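Local coordinates for protein neutral ceramidase (Pseudomonas aeruginosa, PDB 2ZXC) that hydrolyses the N-acyl linkage of ceramides to sphingosine and free fatty acid, using a bound zinc ion, and also catalyses the reverse synthesis, at residues T510-D515 with P549-R554. Sequence-based numbering, arbitrary orientation.
Sequences TGVVAD and PKNDLR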
loop_
_atom_site.group_PDB
_atom_site.type_symbol
_atom_site.label_atom_id
_atom_site.label_comp_id
_atom_site.label_asym_id
_atom_site.label_seq_id
_atom_site.Cartn_x
_atom_site.Cartn_y
_atom_site.Cartn_z
ATOM N N THR A 510 19.140 -13.063 -5.641
ATOM C CA THR A 510 20.166 -12.656 -6.585
ATOM C C THR A 510 19.799 -11.402 -7.359
ATOM O O THR A 510 18.626 -11.146 -7.637
ATOM C CB THR A 510 20.451 -13.752 -7.618
ATOM O OG1 THR A 510 20.606 -15.010 -6.955
ATOM C CG2 THR A 510 21.727 -13.432 -8.375
ATOM N N GLY A 511 20.821 -10.624 -7.700
ATOM C CA GLY A 511 20.613 -9.420 -8.475
ATOM C C GLY A 511 20.856 -9.786 -9.927
ATOM O O GLY A 511 20.705 -10.947 -10.308
ATOM N N VAL A 512 21.230 -8.805 -10.739
ATOM C CA VAL A 512 21.506 -9.045 -12.150
ATOM C C VAL A 512 22.985 -9.395 -12.297
ATOM O O VAL A 512 23.854 -8.624 -11.896
ATOM C CB VAL A 512 21.208 -7.789 -12.993
ATOM C CG1 VAL A 512 21.448 -8.079 -14.465
ATOM C CG2 VAL A 512 19.771 -7.338 -12.758
ATOM N N VAL A 513 23.270 -10.564 -12.856
ATOM C CA VAL A 513 24.654 -10.992 -13.040
ATOM C C VAL A 513 25.175 -10.399 -14.337
ATOM O O VAL A 513 26.244 -9.792 -14.379
ATOM C CB VAL A 513 24.762 -12.533 -13.119
ATOM C CG1 VAL A 513 26.188 -12.943 -13.449
ATOM C CG2 VAL A 513 24.325 -13.149 -11.799
ATOM N N ALA A 514 24.396 -10.575 -15.394
ATOM C CA ALA A 514 24.769 -10.072 -16.701
ATOM C C ALA A 514 23.606 -10.245 -17.654
ATOM O O ALA A 514 22.767 -11.130 -17.477
ATOM C CB ALA A 514 25.994 -10.826 -17.229
ATOM N N ASP A 515 23.559 -9.379 -18.657
ATOM C CA ASP A 515 22.527 -9.424 -19.675
ATOM C C ASP A 515 23.209 -9.686 -21.007
ATOM O O ASP A 515 24.331 -9.238 -21.242
ATOM C CB ASP A 515 21.794 -8.084 -19.787
ATOM C CG ASP A 515 20.877 -7.801 -18.615
ATOM O OD1 ASP A 515 19.805 -8.435 -18.512
ATOM O OD2 ASP A 515 21.232 -6.933 -17.795
ATOM N N PRO A 549 15.095 -5.580 -16.014
ATOM C CA PRO A 549 14.586 -4.324 -15.446
ATOM C C PRO A 549 15.144 -3.990 -14.070
ATOM O O PRO A 549 15.060 -2.848 -13.616
ATOM C CB PRO A 549 13.065 -4.525 -15.439
ATOM C CG PRO A 549 12.898 -6.024 -15.426
ATOM C CD PRO A 549 13.990 -6.492 -16.354
ATOM N N LYS A 550 15.725 -4.988 -13.414
ATOM C CA LYS A 550 16.308 -4.790 -12.096
ATOM C C LYS A 550 17.479 -3.823 -12.212
ATOM O O LYS A 550 17.870 -3.176 -11.242
ATOM C CB LYS A 550 16.799 -6.126 -11.537
ATOM C CG LYS A 550 16.526 -6.333 -10.069
ATOM C CD LYS A 550 16.934 -7.730 -9.649
ATOM C CE LYS A 550 15.941 -8.317 -8.674
ATOM N NZ LYS A 550 16.382 -9.641 -8.164
ATOM N N ASN A 551 18.052 -3.738 -13.405
ATOM C CA ASN A 551 19.176 -2.839 -13.618
ATOM C C ASN A 551 18.775 -1.395 -13.393
ATOM O O ASN A 551 19.586 -0.589 -12.940
ATOM C CB ASN A 551 19.726 -2.982 -15.035
ATOM C CG ASN A 551 20.451 -4.286 -15.245
ATOM O OD1 ASN A 551 21.319 -4.655 -14.459
ATOM N ND2 ASN A 551 20.101 -4.992 -16.309
ATOM N N ASP A 552 17.525 -1.065 -13.711
ATOM C CA ASP A 552 17.054 0.307 -13.555
ATOM C C ASP A 552 15.533 0.343 -13.429
ATOM O O ASP A 552 14.807 -0.168 -14.285
ATOM C CB ASP A 552 17.509 1.145 -14.759
ATOM C CG ASP A 552 17.446 2.640 -14.496
ATOM O OD1 ASP A 552 16.380 3.138 -14.083
ATOM O OD2 ASP A 552 18.468 3.325 -14.712
ATOM N N LEU A 553 15.058 0.953 -12.350
ATOM C CA LEU A 553 13.628 1.059 -12.085
ATOM C C LEU A 553 12.919 1.980 -13.064
ATOM O O LEU A 553 11.698 1.907 -13.240
ATOM C CB LEU A 553 13.412 1.580 -10.661
ATOM C CG LEU A 553 13.410 0.576 -9.507
ATOM C CD1 LEU A 553 14.389 -0.558 -9.756
ATOM C CD2 LEU A 553 13.736 1.331 -8.228
ATOM N N ARG A 554 13.699 2.843 -13.704
ATOM C CA ARG A 554 13.158 3.817 -14.637
ATOM C C ARG A 554 12.114 4.648 -13.891
ATOM O O ARG A 554 11.006 4.882 -14.368
ATOM C CB ARG A 554 12.556 3.121 -15.866
ATOM C CG ARG A 554 13.581 2.303 -16.662
ATOM C CD ARG A 554 13.142 2.068 -18.105
ATOM N NE ARG A 554 13.207 3.294 -18.903
ATOM C CZ ARG A 554 14.338 3.890 -19.273
ATOM N NH1 ARG A 554 14.296 5.005 -19.990
ATOM N NH2 ARG A 554 15.515 3.369 -18.939
#
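Asn551 and Asp515 reach toward each other from opposite directions where two loops of the C-terminal beta domain, probably of the E-set type, join away from the metal sites: one leads into strand 526-528, the other, with a short 3-10 turn at 549-551, links strands 539-546 and 560-564. Two hydrogen bonds flanking a valine hold the loops together. Asn551 ND2 donates to Asp515 OD2 (2.7 Å) from the syn side, tilted 24° out of the carboxylate plane, while OD2 lies nearly in the amide plane. An amide suits this place because its N-H serves a buried acid; Asn551 OD1 makes van der Waals contact with Val512 CG1 at 3.4 Å. With CG1 anti to the backbone N (chi1 -178°), Val512 CG2 is left to press on Lys550 CB at 3.4 Å, a tight fit. Lysine has the length to pack its aliphatic stem there and, bent at chi3 (-141°), run past Gly511, where NZ donates a hydrogen bond to Thr510 O (2.8 Å), in the carbonyl plane. Further out, NZ also donates to Glu20 O. The Asp515 carboxylate is tied to strand 611-622 by Lys622 N, which donates to OD2, while OD1 accepts from His548 N, just before Pro549.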